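PDB 3H74: pyridoxal kinase from Lactobacillus plantarum, which probably catalyses the ATP-dependent phosphorylation of pyridoxal to pyridoxal 5'-phosphate, as a member of the ribokinase clan of small-molecule kinases. Local coordinates for residues P25-A29 with M30-V34; S58-L61 with P62-A66; F65-W68 with T69-Q72; D123-A126 with A127-L131. One frame throughout, in Å; residues are numbered along the deposited sequence.

Contact 1. Residues P25-A29 with M30-V34; sequences PVLTA and MQYDV
The shortest direct bond between the two segments runs from Gln-31 N to Thr-28 O (2.9 Å). Tyr-32 N reaches Leu-27 O at 3.1 Å, and with Gln-31 at positive phi (78°) the two bonds make a Schellman motif that ends helix 19-29 and turns the chain back roughly antiparallel into strand 32-42. Met-30 N still closes an ordinary helical turn on Val-26 O. One water bridges helix and strand: it donates to Thr-28 OG1 and Tyr-32 O and accepts from Val-34 N, while Thr-28 OG1 is also bonded to Leu-24 O. Inward, Val-26 CG1, anti to its own N (chi1 167°), runs alongside the selenomethionine Met-30, 4.0 Å from SE. Leu-27 sends CD2 obliquely to CD2 of the Tyr-32 ring (3.9 Å), its CB meets Val-34 CG2 at 3.7 Å, and its carbonyl oxygen lies at the ring edge. Replacing Tyr-32 by an alanine would probably leave Leu-27 CD2 without its ring neighbour, Gly-223 O without its hydroxyl partner and Arg-227 without its cation-pi ring. In this beta-alpha-beta unit the reversing chain thus takes the carbonyls of Leu-27 and Thr-28, and Asn-274 and Arg-227 those of Ala-29 and Met-30, while apolar branches pack inward.

Contact 2. Residues S58-L61 with P62-A66; sequences STWL and PQVFA
Trp-60 and Val-64 meet by a CH-pi contact: Val-64 CG2 sits over one face of the indole, 3.4 Å from the centroid of the six-membered ring and 18° off its normal. Trp-60 has CG anti to its backbone N (chi1 -179°), which carries the six-membered ring across Val-64 CG2; the indole also touches Leu-37. Hydrogen bonds start helix 61-70. Trp-60 O accepts from Val-64 N at 2.9 Å and more weakly from Gln-63 N, and Leu-61 O takes a nearly straight bond from Phe-65 N (2.9 Å, 172°). Gln-63 reaches back with an extended chain so that NE2 donates to Thr-59 O at 2.9 Å; this oxygen lies in the amide plane, though the nitrogen stands above the plane of the carbonyl. Among apolar contacts, Leu-61 and Phe-65 lie side by side with CD2 4.0 Å from CZ, both touching Ile-92 of helix 86-98 and Leu-37 of strand 32-42. A serine at Phe-65 would probably leave a gap beside Leu-61 CD2 and take the stacking partner from Tyr-95. The first helical turn is therefore two-sided: an amide ties up a carbonyl before the helix on the solvent side, while aliphatic and aromatic groups bind its inner side to the fold.

Contact 3. Residues F65-W68 with T69-Q72; sequences FAHW and TRAQ
The guanidinium of Arg-70 lays one face over the backbone of the preceding turn, with Ala-66 O 3.5 Å and His-67 CA 3.4 Å above its plane, each nearer the edge of the group than its middle. It does so at the C-terminal end of helix 61-70, closed by a Schellman motif in which Gln-72 takes positive phi and its N bonds Thr-69 O. A bend at chi3 (-50°) folds the arginine chain back, bringing NH1 to 3.6 Å from Ala-66 CB and NH2 to 3.6 Å from His-67 CB. The imidazole of His-67 is turned 24° from the guanidinium plane and meets NH2 obliquely, without stacking. At the edge of the Phe-65 ring, in its plane, lies Trp-68 CE3, and the indole of Trp-68 meets Phe-75. The helix packs against helix 86-98 and strand 32-42, and its last turn is mostly surface. Arg-70 N and Ala-71 N bond Ala-66 O and His-67 O in the regular helical pattern. A positive guanidinium over the Ala-66 carbonyl oxygen, near a helix C-terminus, is probably favoured electrostatically. Phe-65 O is held twice by Thr-69, whose OG1 lies beside its own N (chi1 -62°) and also receives Gln-98 NE2: OG1 donates at 2.8 Å and N at 3.0 Å, from opposite faces of the Phe-65 carbonyl plane.

Contact 4. Residues D123-A126 with A127-L131; sequences DYVA and AMRQL
Val-125 and Arg-129 meet methyl to guanidinium face: Val-125 CG1 stands over the centre of the guanidinium, 3.7 Å above its plane, as the two side chains cross at a slant. CG1 is anti to the Val-125 backbone N (chi1 179°), while the Arg-129 chain runs extended from CG to NE and lays its flat end over the methyl. The guanidinium is fixed further by Arg-129 NE, which bonds Leu-148 O, and by a weak bond from NH2 to Leu-147 O; these carbonyls belong to the last turn of helix 142-149, a position likely to suit a positive charge. Backbone bonds hold the turns in regular alpha-helical spacing: Met-128 N reaches Tyr-124 O at 2.9 Å, Ala-127 N and Arg-129 N reach Asp-123 O and Val-125 O, and Gln-130 N to Ala-126 O is longer at 3.2 Å. Helix 122-131 is the helical part of a beta-alpha-beta crossover between the parallel neighbours 103-106 and 137-138 of the central sheet, in an alpha/beta fold of the ribokinase kind. Apolar contact follows on the buried side, where Tyr-124 and the selenomethionine Met-128 lie side by side. Bends at chi2 (56°) and chi3 bring Met-128 CE obliquely to the ring, 3.9 Å from Tyr-124 CE2 and 3.6 Å from its OH. The hydroxyl takes its hydrogen bond with Gly-84 N, and the ring stacks on Phe-120. Met-128 itself touches Pro-108.

Contacts 2 and 3 share Phe-65 and Ala-66 and lie at the two ends of helix 61-70, their centres about 10 Å apart; contact 1 ends helix 19-29, and contact 4 lies within helix 122-131, on the other side of the chain's centre from contact 1. Contact 3 is a surface contact; the other three are partly buried. Contacts 1 and 3 both close a helix with a Schellman motif, but contact 1 turns into a sheet strand with aliphatic and tyrosine packing, whereas contact 3 carries arginine and histidine at the surface. The valine of contact 2 meets an apolar ring at a helix start, that of contact 4 a charged group within a helix.

Contact 1. Residues P25-A29 with M30-V34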
loop_
_atom_site.group_PDB
_atom_site.type_symbol
_atom_site.label_atom_id
_atom_site.label_comp_id
_atom_site.label_asym_id
_atom_site.label_seq_id
_atom_site.Cartn_x
_atom_site.Cartn_y
_atom_site.Cartn_z
ATOM N N PRO A 25 -13.561 2.493 3.634
ATOM C CA PRO A 25 -14.705 2.134 2.793
ATOM C C PRO A 25 -14.456 0.909 1.904
ATOM O O PRO A 25 -15.315 0.029 1.817
ATOM C CB PRO A 25 -14.936 3.402 1.951
ATOM C CG PRO A 25 -14.403 4.509 2.818
ATOM C CD PRO A 25 -13.182 3.905 3.446
ATOM N N VAL A 26 -13.293 0.834 1.266
ATOM C CA VAL A 26 -13.007 -0.257 0.351
ATOM C C VAL A 26 -13.016 -1.614 1.064
ATOM O O VAL A 26 -13.684 -2.556 0.630
ATOM C CB VAL A 26 -11.673 -0.002 -0.385
ATOM C CG1 VAL A 26 -11.186 -1.254 -1.114
ATOM C CG2 VAL A 26 -11.824 1.161 -1.363
ATOM N N LEU A 27 -12.289 -1.716 2.170
ATOM C CA LEU A 27 -12.168 -2.991 2.854
ATOM C C LEU A 27 -13.441 -3.365 3.609
ATOM O O LEU A 27 -13.791 -4.537 3.697
ATOM C CB LEU A 27 -10.919 -3.009 3.735
ATOM C CG LEU A 27 -9.630 -3.082 2.896
ATOM C CD1 LEU A 27 -8.434 -2.605 3.706
ATOM C CD2 LEU A 27 -9.394 -4.481 2.335
ATOM N N THR A 28 -14.159 -2.375 4.114
ATOM C CA THR A 28 -15.479 -2.632 4.688
ATOM C C THR A 28 -16.402 -3.219 3.616
ATOM O O THR A 28 -17.080 -4.223 3.858
ATOM C CB THR A 28 -16.072 -1.355 5.298
ATOM O OG1 THR A 28 -15.220 -0.907 6.354
ATOM C CG2 THR A 28 -17.464 -1.603 5.874
ATOM N N ALA A 29 -16.407 -2.629 2.423
ATOM C CA ALA A 29 -17.250 -3.141 1.343
ATOM C C ALA A 29 -16.864 -4.564 0.970
ATOM O O ALA A 29 -17.712 -5.358 0.567
ATOM C CB ALA A 29 -17.176 -2.228 0.130
HETATM N N MSE A 30 -15.599 -4.910 1.133
HETATM C CA MSE A 30 -15.089 -6.256 0.855
HETATM C C MSE A 30 -15.278 -7.202 2.043
HETATM O O MSE A 30 -14.685 -8.239 2.053
HETATM C CB MSE A 30 -13.593 -6.183 0.442
HETATM C CG MSE A 30 -13.359 -5.340 -0.884
HETATM SE SE MSE A 30 -11.490 -5.203 -1.578
HETATM C CE MSE A 30 -11.715 -7.182 -1.296
ATOM N N GLN A 31 -16.063 -6.807 3.019
ATOM C CA GLN A 31 -16.539 -7.711 4.073
ATOM C C GLN A 31 -15.436 -7.978 5.150
ATOM O O GLN A 31 -15.430 -8.970 5.788
ATOM C CB GLN A 31 -17.113 -9.013 3.468
ATOM C CG GLN A 31 -17.997 -8.818 2.198
ATOM C CD GLN A 31 -18.454 -10.176 1.636
ATOM O OE1 GLN A 31 -19.038 -10.769 2.295
ATOM N NE2 GLN A 31 -17.867 -10.690 0.591
ATOM N N TYR A 32 -14.603 -7.024 5.408
ATOM C CA TYR A 32 -13.689 -7.056 6.521
ATOM C C TYR A 32 -14.177 -6.260 7.714
ATOM O O TYR A 32 -14.729 -5.231 7.550
ATOM C CB TYR A 32 -12.289 -6.512 6.088
ATOM C CG TYR A 32 -11.581 -7.411 5.094
ATOM C CD1 TYR A 32 -10.784 -8.453 5.526
ATOM C CD2 TYR A 32 -11.748 -7.232 3.746
ATOM C CE1 TYR A 32 -10.175 -9.280 4.634
ATOM C CE2 TYR A 32 -11.143 -8.059 2.856
ATOM C CZ TYR A 32 -10.344 -9.089 3.319
ATOM O OH TYR A 32 -9.702 -9.943 2.492
ATOM N N ASP A 33 -13.932 -6.786 8.903
ATOM C CA ASP A 33 -13.934 -6.015 10.150
ATOM C C ASP A 33 -12.595 -5.299 10.175
ATOM O O ASP A 33 -11.568 -5.917 10.444
ATOM C CB ASP A 33 -14.094 -6.969 11.358
ATOM C CG ASP A 33 -13.607 -6.374 12.705
ATOM O OD1 ASP A 33 -13.927 -5.209 13.016
ATOM O OD2 ASP A 33 -12.931 -7.100 13.480
ATOM N N VAL A 34 -12.601 -4.005 9.867
ATOM C CA VAL A 34 -11.356 -3.264 9.718
ATOM C C VAL A 34 -10.920 -2.679 11.066
ATOM O O VAL A 34 -11.697 -1.976 11.727
ATOM C CB VAL A 34 -11.500 -2.132 8.673
ATOM C CG1 VAL A 34 -10.216 -1.326 8.565
ATOM C CG2 VAL A 34 -11.878 -2.699 7.322
HETATM O O HOH W 1 -15.012 -2.375 8.866
#

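Contact 2. Residues S58-L61 with P62-A66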
loop_
_atom_site.group_PDB
_atom_site.type_symbol
_atom_site.label_atom_id
_atom_site.label_comp_id
_atom_site.label_asym_id
_atom_site.label_seq_id
_atom_site.Cartn_x
_atom_site.Cartn_y
_atom_site.Cartn_z
ATOM N N SER A 58 3.758 8.661 17.753
ATOM C CA SER A 58 4.866 7.766 18.105
ATOM C C SER A 58 4.753 7.177 19.515
ATOM O O SER A 58 5.189 6.049 19.742
ATOM C CB SER A 58 6.219 8.450 17.919
ATOM O OG SER A 58 6.309 9.590 18.746
ATOM N N THR A 59 4.176 7.932 20.451
ATOM C CA THR A 59 3.997 7.426 21.819
ATOM C C THR A 59 2.649 6.741 22.021
ATOM O O THR A 59 2.438 6.100 23.047
ATOM C CB THR A 59 4.176 8.530 22.907
ATOM O OG1 THR A 59 3.120 9.490 22.824
ATOM C CG2 THR A 59 5.514 9.225 22.775
ATOM N N TRP A 60 1.746 6.874 21.045
ATOM C CA TRP A 60 0.425 6.251 21.127
ATOM C C TRP A 60 0.421 4.809 20.612
ATOM O O TRP A 60 -0.131 3.936 21.278
ATOM C CB TRP A 60 -0.633 7.103 20.410
ATOM C CG TRP A 60 -2.040 6.544 20.470
ATOM C CD1 TRP A 60 -2.835 6.392 21.586
ATOM C CD2 TRP A 60 -2.827 6.105 19.359
ATOM N NE1 TRP A 60 -4.059 5.876 21.228
ATOM C CE2 TRP A 60 -4.083 5.695 19.866
ATOM C CE3 TRP A 60 -2.594 6.015 17.981
ATOM C CZ2 TRP A 60 -5.097 5.189 19.037
ATOM C CZ3 TRP A 60 -3.598 5.503 17.161
ATOM C CH2 TRP A 60 -4.825 5.092 17.692
ATOM N N LEU A 61 1.013 4.542 19.442
ATOM C CA LEU A 61 0.987 3.175 18.903
ATOM C C LEU A 61 1.488 2.106 19.883
ATOM O O LEU A 61 0.881 1.043 19.976
ATOM C CB LEU A 61 1.705 3.050 17.546
ATOM C CG LEU A 61 0.779 2.957 16.331
ATOM C CD1 LEU A 61 -0.002 4.242 16.146
ATOM C CD2 LEU A 61 1.551 2.610 15.060
ATOM N N PRO A 62 2.594 2.375 20.617
ATOM C CA PRO A 62 2.997 1.358 21.596
ATOM C C PRO A 62 1.906 1.044 22.623
ATOM O O PRO A 62 1.746 -0.109 23.021
ATOM C CB PRO A 62 4.229 1.983 22.267
ATOM C CG PRO A 62 4.753 2.976 21.280
ATOM C CD PRO A 62 3.538 3.511 20.590
ATOM N N GLN A 63 1.160 2.063 23.032
ATOM C CA GLN A 63 0.054 1.870 23.965
ATOM C C GLN A 63 -1.103 1.103 23.342
ATOM O O GLN A 63 -1.754 0.296 23.999
ATOM C CB GLN A 63 -0.446 3.211 24.462
ATOM C CG GLN A 63 0.611 4.088 25.102
ATOM C CD GLN A 63 0.011 5.367 25.616
ATOM O OE1 GLN A 63 -0.939 5.350 26.401
ATOM N NE2 GLN A 63 0.546 6.495 25.152
ATOM N N VAL A 64 -1.382 1.390 22.071
ATOM C CA VAL A 64 -2.396 0.643 21.321
ATOM C C VAL A 64 -2.029 -0.838 21.274
ATOM O O VAL A 64 -2.834 -1.688 21.633
ATOM C CB VAL A 64 -2.556 1.183 19.877
ATOM C CG1 VAL A 64 -3.531 0.325 19.082
ATOM C CG2 VAL A 64 -3.036 2.620 19.899
ATOM N N PHE A 65 -0.804 -1.141 20.861
ATOM C CA PHE A 65 -0.382 -2.527 20.752
ATOM C C PHE A 65 -0.382 -3.221 22.111
ATOM O O PHE A 65 -0.787 -4.380 22.215
ATOM C CB PHE A 65 0.988 -2.632 20.090
ATOM C CG PHE A 65 1.016 -2.151 18.656
ATOM C CD1 PHE A 65 -0.061 -2.386 17.793
ATOM C CD2 PHE A 65 2.125 -1.477 18.168
ATOM C CE1 PHE A 65 -0.031 -1.941 16.469
ATOM C CE2 PHE A 65 2.160 -1.035 16.842
ATOM C CZ PHE A 65 1.069 -1.265 16.002
ATOM N N ALA A 66 0.042 -2.505 23.156
ATOM C CA ALA A 66 0.016 -3.073 24.510
ATOM C C ALA A 66 -1.417 -3.386 24.936
ATOM O O ALA A 66 -1.700 -4.445 25.512
ATOM C CB ALA A 66 0.659 -2.118 25.485
#

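Contact 3. Residues F65-W68 with T69-Q72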
loop_
_atom_site.group_PDB
_atom_site.type_symbol
_atom_site.label_atom_id
_atom_site.label_comp_id
_atom_site.label_asym_id
_atom_site.label_seq_id
_atom_site.Cartn_x
_atom_site.Cartn_y
_atom_site.Cartn_z
ATOM N N PHE A 65 -0.804 -1.141 20.861
ATOM C CA PHE A 65 -0.382 -2.527 20.752
ATOM C C PHE A 65 -0.382 -3.221 22.111
ATOM O O PHE A 65 -0.787 -4.380 22.215
ATOM C CB PHE A 65 0.988 -2.632 20.090
ATOM C CG PHE A 65 1.016 -2.151 18.656
ATOM C CD1 PHE A 65 -0.061 -2.386 17.793
ATOM C CD2 PHE A 65 2.125 -1.477 18.168
ATOM C CE1 PHE A 65 -0.031 -1.941 16.469
ATOM C CE2 PHE A 65 2.160 -1.035 16.842
ATOM C CZ PHE A 65 1.069 -1.265 16.002
ATOM N N ALA A 66 0.042 -2.505 23.156
ATOM C CA ALA A 66 0.016 -3.073 24.510
ATOM C C ALA A 66 -1.417 -3.386 24.936
ATOM O O ALA A 66 -1.700 -4.445 25.512
ATOM C CB ALA A 66 0.659 -2.118 25.485
ATOM N N HIS A 67 -2.337 -2.466 24.645
ATOM C CA HIS A 67 -3.736 -2.689 24.976
ATOM C C HIS A 67 -4.317 -3.888 24.218
ATOM O O HIS A 67 -4.946 -4.770 24.812
ATOM C CB HIS A 67 -4.575 -1.437 24.731
ATOM C CG HIS A 67 -6.021 -1.640 25.026
ATOM N ND1 HIS A 67 -7.032 -1.021 24.316
ATOM C CD2 HIS A 67 -6.629 -2.423 25.947
ATOM C CE1 HIS A 67 -8.197 -1.407 24.803
ATOM N NE2 HIS A 67 -7.982 -2.259 25.789
ATOM N N TRP A 68 -4.129 -3.913 22.901
ATOM C CA TRP A 68 -4.636 -5.028 22.114
ATOM C C TRP A 68 -4.081 -6.367 22.608
ATOM O O TRP A 68 -4.805 -7.356 22.644
ATOM C CB TRP A 68 -4.309 -4.841 20.643
ATOM C CG TRP A 68 -5.038 -3.705 19.974
ATOM C CD1 TRP A 68 -6.071 -2.965 20.473
ATOM C CD2 TRP A 68 -4.797 -3.223 18.656
ATOM N NE1 TRP A 68 -6.488 -2.038 19.542
ATOM C CE2 TRP A 68 -5.721 -2.183 18.413
ATOM C CE3 TRP A 68 -3.879 -3.567 17.651
ATOM C CZ2 TRP A 68 -5.749 -1.479 17.201
ATOM C CZ3 TRP A 68 -3.908 -2.872 16.449
ATOM C CH2 TRP A 68 -4.844 -1.840 16.233
ATOM N N THR A 69 -2.807 -6.385 22.996
ATOM C CA THR A 69 -2.190 -7.585 23.564
ATOM C C THR A 69 -2.898 -8.011 24.856
ATOM O O THR A 69 -3.311 -9.168 24.989
ATOM C CB THR A 69 -0.690 -7.369 23.801
ATOM O OG1 THR A 69 -0.048 -7.105 22.545
ATOM C CG2 THR A 69 -0.046 -8.607 24.440
ATOM N N ARG A 70 -3.084 -7.071 25.779
ATOM C CA ARG A 70 -3.745 -7.391 27.055
ATOM C C ARG A 70 -5.188 -7.847 26.836
ATOM O O ARG A 70 -5.697 -8.696 27.565
ATOM C CB ARG A 70 -3.706 -6.198 28.027
ATOM C CG ARG A 70 -2.306 -5.743 28.469
ATOM C CD ARG A 70 -2.329 -4.653 29.547
ATOM N NE ARG A 70 -3.206 -3.562 29.178
ATOM C CZ ARG A 70 -2.835 -2.437 28.569
ATOM N NH1 ARG A 70 -1.564 -2.185 28.271
ATOM N NH2 ARG A 70 -3.755 -1.539 28.264
ATOM N N ALA A 71 -5.848 -7.268 25.833
ATOM C CA ALA A 71 -7.241 -7.589 25.523
ATOM C C ALA A 71 -7.374 -8.883 24.712
ATOM O O ALA A 71 -8.492 -9.324 24.415
ATOM C CB ALA A 71 -7.901 -6.415 24.789
ATOM N N GLN A 72 -6.237 -9.477 24.355
ATOM C CA GLN A 72 -6.195 -10.763 23.639
ATOM C C GLN A 72 -6.827 -10.694 22.253
ATOM O O GLN A 72 -7.479 -11.641 21.797
ATOM C CB GLN A 72 -6.810 -11.891 24.478
ATOM C CG GLN A 72 -6.012 -12.227 25.734
ATOM C CD GLN A 72 -6.630 -13.365 26.512
ATOM O OE1 GLN A 72 -7.564 -13.165 27.289
ATOM N NE2 GLN A 72 -6.119 -14.572 26.300
#

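Contact 4. Residues D123-A126 with A127-L131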
loop_
_atom_site.group_PDB
_atom_site.type_symbol
_atom_site.label_atom_id
_atom_site.label_comp_id
_atom_site.label_asym_id
_atom_site.label_seq_id
_atom_site.Cartn_x
_atom_site.Cartn_y
_atom_site.Cartn_z
ATOM N N ASP A 123 18.308 5.589 7.203
ATOM C CA ASP A 123 17.857 4.957 8.441
ATOM C C ASP A 123 16.420 4.461 8.293
ATOM O O ASP A 123 16.087 3.375 8.764
ATOM C CB ASP A 123 17.961 5.924 9.627
ATOM C CG ASP A 123 19.387 6.087 10.142
ATOM O OD1 ASP A 123 20.250 5.231 9.846
ATOM O OD2 ASP A 123 19.630 7.078 10.858
ATOM N N TYR A 124 15.578 5.256 7.634
ATOM C CA TYR A 124 14.189 4.857 7.419
ATOM C C TYR A 124 14.096 3.691 6.436
ATOM O O TYR A 124 13.293 2.780 6.638
ATOM C CB TYR A 124 13.327 6.034 6.962
ATOM C CG TYR A 124 11.851 5.709 6.995
ATOM C CD1 TYR A 124 11.167 5.626 8.199
ATOM C CD2 TYR A 124 11.146 5.460 5.821
ATOM C CE1 TYR A 124 9.819 5.323 8.242
ATOM C CE2 TYR A 124 9.790 5.140 5.852
ATOM C CZ TYR A 124 9.137 5.077 7.064
ATOM O OH TYR A 124 7.801 4.771 7.123
ATOM N N VAL A 125 14.935 3.706 5.398
ATOM C CA VAL A 125 15.008 2.592 4.457
ATOM C C VAL A 125 15.377 1.295 5.182
ATOM O O VAL A 125 14.798 0.241 4.920
ATOM C CB VAL A 125 16.012 2.869 3.305
ATOM C CG1 VAL A 125 16.087 1.692 2.364
ATOM C CG2 VAL A 125 15.590 4.108 2.522
ATOM N N ALA A 126 16.345 1.378 6.095
ATOM C CA ALA A 126 16.757 0.213 6.866
ATOM C C ALA A 126 15.613 -0.308 7.745
ATOM O O ALA A 126 15.397 -1.518 7.841
ATOM C CB ALA A 126 17.988 0.534 7.700
ATOM N N ALA A 127 14.875 0.607 8.373
ATOM C CA ALA A 127 13.712 0.213 9.161
ATOM C C ALA A 127 12.651 -0.481 8.291
ATOM O O ALA A 127 12.034 -1.460 8.710
ATOM C CB ALA A 127 13.124 1.414 9.874
HETATM N N MSE A 128 12.469 0.018 7.071
HETATM C CA MSE A 128 11.512 -0.569 6.141
HETATM C C MSE A 128 11.933 -1.985 5.735
HETATM O O MSE A 128 11.097 -2.881 5.622
HETATM C CB MSE A 128 11.366 0.312 4.908
HETATM C CG MSE A 128 10.233 -0.134 3.998
HETATM SE SE MSE A 128 8.490 -0.244 4.878
HETATM C CE MSE A 128 8.446 1.531 5.657
ATOM N N ARG A 129 13.239 -2.198 5.544
ATOM C CA ARG A 129 13.730 -3.527 5.196
ATOM C C ARG A 129 13.417 -4.531 6.321
ATOM O O ARG A 129 13.119 -5.600 6.048
ATOM C CB ARG A 129 15.261 -3.502 4.925
ATOM C CG ARG A 129 15.694 -2.795 3.622
ATOM C CD ARG A 129 17.198 -2.923 3.405
ATOM N NE ARG A 129 17.638 -2.136 2.293
ATOM C CZ ARG A 129 18.499 -1.165 2.366
ATOM N NH1 ARG A 129 19.072 -0.858 3.497
ATOM N NH2 ARG A 129 18.828 -0.528 1.305
ATOM N N GLN A 130 13.450 -4.093 7.549
ATOM C CA GLN A 130 13.039 -4.967 8.659
ATOM C C GLN A 130 11.523 -5.264 8.660
ATOM O O GLN A 130 11.122 -6.336 8.828
ATOM C CB GLN A 130 13.421 -4.357 10.012
ATOM C CG GLN A 130 13.307 -2.869 9.952
ATOM C CD GLN A 130 12.950 -2.102 11.271
ATOM O OE1 GLN A 130 13.899 -1.820 12.079
ATOM N NE2 GLN A 130 11.628 -1.746 11.456
ATOM N N LEU A 131 10.745 -4.223 8.439
ATOM C CA LEU A 131 9.289 -4.343 8.441
ATOM C C LEU A 131 8.775 -5.266 7.322
ATOM O O LEU A 131 7.867 -5.950 7.540
ATOM C CB LEU A 131 8.651 -2.938 8.320
ATOM C CG LEU A 131 7.127 -2.875 8.204
ATOM C CD1 LEU A 131 6.479 -3.537 9.431
ATOM C CD2 LEU A 131 6.719 -1.409 8.117
#